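Local coordinates for ThiJ/PfpI family protein (PDB 4P5P) that probably acts as a glyoxalase III of the DJ-1/PfpI family and is known as a rapid encystment protein and virulence factor of Francisella, at residues D94-A99 against S116-I121; N125-A130 against D200-T205. All coordinates share one frame; numbering follows the deposited sequence.

Interaction 1: residues D94-A99 against S116-I121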
loop_
_atom_site.group_PDB
_atom_site.type_symbol
_atom_site.label_atom_id
_atom_site.label_comp_id
_atom_site.label_asym_id
_atom_site.label_seq_id
_atom_site.Cartn_x
_atom_site.Cartn_y
_atom_site.Cartn_z
ATOM N N ASP A 94 11.114 10.501 3.224
ATOM C CA ASP A 94 10.556 11.499 2.316
ATOM C C ASP A 94 9.232 11.042 1.729
ATOM O O ASP A 94 8.493 11.823 1.122
ATOM C CB ASP A 94 11.551 11.763 1.193
ATOM C CG ASP A 94 12.904 12.158 1.717
ATOM O OD1 ASP A 94 12.949 13.117 2.511
ATOM O OD2 ASP A 94 13.909 11.497 1.378
ATOM N N ALA A 95 8.940 9.760 1.897
ATOM C CA ALA A 95 7.730 9.181 1.343
ATOM C C ALA A 95 7.356 7.937 2.127
ATOM O O ALA A 95 8.232 7.257 2.663
ATOM C CB ALA A 95 7.925 8.838 -0.122
ATOM N N ILE A 96 6.061 7.640 2.167
ATOM C CA ILE A 96 5.557 6.415 2.761
ATOM C C ILE A 96 4.610 5.786 1.736
ATOM O O ILE A 96 3.712 6.465 1.201
ATOM C CB ILE A 96 4.877 6.676 4.142
ATOM C CG1 ILE A 96 4.546 5.349 4.845
ATOM C CG2 ILE A 96 3.651 7.572 4.028
ATOM C CD1 ILE A 96 4.173 5.503 6.320
ATOM N N ILE A 97 4.852 4.516 1.443
ATOM C CA ILE A 97 4.162 3.781 0.379
ATOM C C ILE A 97 3.519 2.518 0.958
ATOM O O ILE A 97 4.215 1.701 1.537
ATOM C CB ILE A 97 5.134 3.390 -0.771
ATOM C CG1 ILE A 97 5.897 4.625 -1.288
ATOM C CG2 ILE A 97 4.376 2.684 -1.884
ATOM C CD1 ILE A 97 5.034 5.763 -1.763
ATOM N N PHE A 98 2.210 2.357 0.768
ATOM C CA PHE A 98 1.468 1.198 1.264
ATOM C C PHE A 98 1.150 0.192 0.164
ATOM O O PHE A 98 0.390 0.487 -0.749
ATOM C CB PHE A 98 0.177 1.655 1.921
ATOM C CG PHE A 98 0.411 2.528 3.107
ATOM C CD1 PHE A 98 0.661 1.966 4.340
ATOM C CD2 PHE A 98 0.404 3.906 2.997
ATOM C CE1 PHE A 98 0.916 2.757 5.437
ATOM C CE2 PHE A 98 0.652 4.710 4.105
ATOM C CZ PHE A 98 0.901 4.127 5.323
ATOM N N ALA A 99 1.741 -0.993 0.271
ATOM C CA ALA A 99 1.485 -2.084 -0.655
ATOM C C ALA A 99 0.123 -2.701 -0.336
ATOM O O ALA A 99 -0.401 -2.514 0.754
ATOM C CB ALA A 99 2.588 -3.129 -0.550
ATOM N N SER A 116 -0.532 8.342 12.475
ATOM C CA SER A 116 0.411 9.379 12.889
ATOM C C SER A 116 1.545 9.559 11.873
ATOM O O SER A 116 1.969 10.687 11.608
ATOM C CB SER A 116 0.989 9.085 14.283
ATOM O OG SER A 116 1.688 7.867 14.343
ATOM N N LYS A 117 2.004 8.476 11.250
ATOM C CA LYS A 117 3.139 8.612 10.346
ATOM C C LYS A 117 2.723 9.208 9.009
ATOM O O LYS A 117 3.489 9.974 8.411
ATOM C CB LYS A 117 3.836 7.258 10.161
ATOM C CG LYS A 117 4.555 6.845 11.453
ATOM C CD LYS A 117 5.159 5.447 11.417
ATOM C CE LYS A 117 6.118 5.210 12.596
ATOM N NZ LYS A 117 5.522 5.496 13.936
ATOM N N VAL A 118 1.525 8.875 8.544
ATOM C CA VAL A 118 1.012 9.513 7.318
ATOM C C VAL A 118 0.850 11.012 7.573
ATOM O O VAL A 118 1.235 11.816 6.724
ATOM C CB VAL A 118 -0.317 8.885 6.848
ATOM C CG1 VAL A 118 -0.944 9.704 5.708
ATOM C CG2 VAL A 118 -0.087 7.457 6.363
ATOM N N LEU A 119 0.315 11.393 8.743
ATOM C CA LEU A 119 0.222 12.816 9.100
ATOM C C LEU A 119 1.570 13.511 9.065
ATOM O O LEU A 119 1.679 14.646 8.609
ATOM C CB LEU A 119 -0.377 13.005 10.500
ATOM C CG LEU A 119 -1.873 12.834 10.610
ATOM C CD1 LEU A 119 -2.246 12.859 12.076
ATOM C CD2 LEU A 119 -2.619 13.937 9.839
ATOM N N ASP A 120 2.603 12.844 9.561
ATOM C CA ASP A 120 3.915 13.457 9.590
ATOM C C ASP A 120 4.425 13.726 8.169
ATOM O O ASP A 120 4.903 14.817 7.865
ATOM C CB ASP A 120 4.895 12.571 10.364
ATOM C CG ASP A 120 6.225 13.251 10.605
ATOM O OD1 ASP A 120 7.026 13.315 9.649
ATOM O OD2 ASP A 120 6.462 13.715 11.749
ATOM N N ILE A 121 4.308 12.734 7.296
ATOM C CA ILE A 121 4.723 12.900 5.908
ATOM C C ILE A 121 3.884 13.977 5.197
ATOM O O ILE A 121 4.414 14.841 4.480
ATOM C CB ILE A 121 4.615 11.565 5.151
ATOM C CG1 ILE A 121 5.545 10.510 5.767
ATOM C CG2 ILE A 121 4.936 11.764 3.675
ATOM C CD1 ILE A 121 7.024 10.840 5.676
#

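Interaction 2: residues N125-A130 against D200-T205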
loop_
_atom_site.group_PDB
_atom_site.type_symbol
_atom_site.label_atom_id
_atom_site.label_comp_id
_atom_site.label_asym_id
_atom_site.label_seq_id
_atom_site.Cartn_x
_atom_site.Cartn_y
_atom_site.Cartn_z
ATOM N N ASN A 125 4.527 17.850 3.288
ATOM C CA ASN A 125 4.201 17.700 1.872
ATOM C C ASN A 125 5.090 16.659 1.188
ATOM O O ASN A 125 5.526 16.832 0.044
ATOM C CB ASN A 125 4.315 19.050 1.153
ATOM C CG ASN A 125 3.652 19.045 -0.218
ATOM O OD1 ASN A 125 2.593 18.442 -0.415
ATOM N ND2 ASN A 125 4.281 19.712 -1.181
ATOM N N GLY A 126 5.348 15.566 1.904
ATOM C CA GLY A 126 6.047 14.436 1.334
ATOM C C GLY A 126 5.065 13.602 0.546
ATOM O O GLY A 126 3.882 13.924 0.474
ATOM N N VAL A 127 5.551 12.514 -0.034
ATOM C CA VAL A 127 4.716 11.664 -0.869
ATOM C C VAL A 127 4.076 10.560 -0.055
ATOM O O VAL A 127 4.748 9.871 0.694
ATOM C CB VAL A 127 5.533 11.055 -2.018
ATOM C CG1 VAL A 127 4.705 10.062 -2.826
ATOM C CG2 VAL A 127 6.067 12.167 -2.903
ATOM N N ILE A 128 2.769 10.407 -0.228
ATOM C CA ILE A 128 1.981 9.337 0.362
ATOM C C ILE A 128 1.425 8.490 -0.764
ATOM O O ILE A 128 0.650 8.986 -1.574
ATOM C CB ILE A 128 0.831 9.885 1.219
ATOM C CG1 ILE A 128 1.393 10.635 2.414
ATOM C CG2 ILE A 128 -0.067 8.766 1.721
ATOM C CD1 ILE A 128 0.492 11.708 2.894
ATOM N N GLY A 129 1.832 7.230 -0.832
ATOM C CA GLY A 129 1.379 6.335 -1.879
ATOM C C GLY A 129 0.646 5.121 -1.339
ATOM O O GLY A 129 1.001 4.610 -0.281
ATOM N N ALA A 130 -0.388 4.657 -2.036
ATOM C CA ALA A 130 -1.055 3.410 -1.652
ATOM C C ALA A 130 -1.659 2.748 -2.875
ATOM O O ALA A 130 -2.194 3.435 -3.736
ATOM C CB ALA A 130 -2.121 3.659 -0.598
ATOM N N ASP A 200 -3.151 13.544 -6.073
ATOM C CA ASP A 200 -3.787 14.744 -5.549
ATOM C C ASP A 200 -3.040 15.165 -4.295
ATOM O O ASP A 200 -3.024 14.432 -3.311
ATOM C CB ASP A 200 -5.265 14.473 -5.241
ATOM C CG ASP A 200 -6.056 15.732 -4.992
ATOM O OD1 ASP A 200 -5.470 16.732 -4.532
ATOM O OD2 ASP A 200 -7.268 15.724 -5.239
ATOM N N SER A 201 -2.404 16.330 -4.341
ATOM C CA SER A 201 -1.678 16.856 -3.186
ATOM C C SER A 201 -0.600 15.890 -2.676
ATOM O O SER A 201 -0.390 15.772 -1.471
ATOM C CB SER A 201 -2.664 17.179 -2.062
ATOM O OG SER A 201 -3.710 18.008 -2.544
ATOM N N LYS A 202 0.069 15.218 -3.613
ATOM C CA LYS A 202 1.125 14.237 -3.348
ATOM C C LYS A 202 0.608 13.005 -2.608
ATOM O O LYS A 202 1.389 12.221 -2.074
ATOM C CB LYS A 202 2.283 14.878 -2.585
ATOM C CG LYS A 202 3.102 15.860 -3.422
ATOM C CD LYS A 202 4.320 16.279 -2.634
ATOM C CE LYS A 202 5.281 17.114 -3.421
ATOM N NZ LYS A 202 6.458 17.451 -2.566
ATOM N N ILE A 203 -0.710 12.814 -2.625
ATOM C CA ILE A 203 -1.314 11.547 -2.254
ATOM C C ILE A 203 -1.560 10.790 -3.553
ATOM O O ILE A 203 -2.379 11.205 -4.372
ATOM C CB ILE A 203 -2.630 11.730 -1.484
ATOM C CG1 ILE A 203 -2.364 12.475 -0.174
ATOM C CG2 ILE A 203 -3.282 10.366 -1.222
ATOM C CD1 ILE A 203 -3.623 12.926 0.556
ATOM N N ILE A 204 -0.842 9.691 -3.731
ATOM C CA ILE A 204 -0.844 8.938 -4.966
ATOM C C ILE A 204 -1.482 7.588 -4.702
ATOM O O ILE A 204 -0.993 6.823 -3.874
ATOM C CB ILE A 204 0.582 8.762 -5.516
ATOM C CG1 ILE A 204 1.190 10.144 -5.786
ATOM C CG2 ILE A 204 0.560 7.920 -6.786
ATOM C CD1 ILE A 204 2.673 10.119 -6.067
ATOM N N THR A 205 -2.576 7.302 -5.385
ATOM C CA THR A 205 -3.257 6.030 -5.217
ATOM C C THR A 205 -3.360 5.294 -6.554
ATOM O O THR A 205 -3.331 5.902 -7.627
ATOM C CB THR A 205 -4.667 6.210 -4.594
ATOM O OG1 THR A 205 -5.424 7.167 -5.342
ATOM C CG2 THR A 205 -4.580 6.710 -3.149
HETATM O O HOH W 1 0.570 17.447 1.008
HETATM O O HOH W 2 1.285 14.791 0.831
#

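Interaction 1: residues D94-A99 against S116-I121
The edge of the F98 ring meets a methyl of V118: CG2 of V118 lies near the ring plane, 3.6 Å from F98 CZ and equally close to F98 CE2, so the phenyl offers its rim to the helix and not its face. With chi1 at -62°, the ring carbon CG stands anti to the carbonyl carbon, and the side chain reaches out from the strand to the helix.

Aliphatic contacts make up the rest of the interface. I96 presents its two branches to different helix residues. Its CG2 meets CG1 of I121 at 3.9 Å, the two side chains crossing obliquely, and lies at a looser 4.4 Å from V118 CG2. CG1 stands anti to the backbone N (chi1 -171°) and the branch continues extended to CD1, 4.2 Å from the CB of K117. Beyond CB the lysine chain leads away from the strand, and its NZ finds a hydrogen-bond partner in N113.

No hydrogen bond crosses between the segments. CD1 of I121 comes no nearer than 4.4 Å to A95 N, a buried amide for which the model offers no partner. At the partly exposed end of the contact, D94 sends its carboxylate elsewhere, to the amide of N3.

The helix runs back over the strand, their N-to-C directions 137° apart and their axes 8.7 Å apart at closest, as a helix packs on a sheet in a flavodoxin-like alpha/beta sandwich. V118 and I121 also touch I128, so the same helical face spans strands 95-98 and 127-130. On the other face of the sheet, I97 packs on F215 and I219 of helix 212-222, while strands 2-8 and 127-130 flank strand 95-98.

Interaction 2: residues N125-A130 against D200-T205
K202 stretches its extended side chain across N125, the two crossing at about a right angle. Its NZ donates to N125 O at 2.8 Å, almost in line with the carbonyl (175°). The aliphatic shaft passes across the asparagine side chain, K202 CD lying 3.5 Å from N125 OD1. One water bridges N125 OD1 and S201 O; a second joins that same S201 carbonyl to G126 O.

Backbone bonds carry the rest of the polar contact in parallel register. I128 N bonds K202 O at 2.9 Å, I128 O receives I204 N at 2.7 Å, and A130 N bonds I204 O. These strands belong to the central sheet of the flavodoxin-like fold. Strand 127-130 ends just before C132, seen as 3-sulfinoalanine, a placement consistent with the nucleophile elbow of DJ-1/PfpI relatives. Strand 203-206 is entered through a type I' turn from D200 to I203, the hairpin from antiparallel strand 197-200.

Apolar contacts lie on both faces. V127 CG1 meets I204 CD1 at 3.8 Å on the side of helix 212-222, where both residues touch S222. On the face carrying I128 and I203, CD1 of I128 lies 4.3 Å from I203 CG1, and both side chains reach Y122 of helix 112-123.

Read from the N terminus, the chain lays down strand 95-98, passes through helix 104-107 and returns along helix 112-123, where interaction 1 closes its short loop. A Schellman motif at N125 then ends that helix, with G126 N bonded to I121 O, and releases strand 127-130 beside strand 95-98: a beta-alpha-beta crossover between parallel neighbours. Interaction 2 opens only there and closes a much longer excursion, 69 residues, when the chain returns as strand 203-206. The loops thus follow in series, neither nested nor crossed. Strand 127-130 unites them, F98 N bonding G129 O on one flank while strand 203-206 pairs along the other.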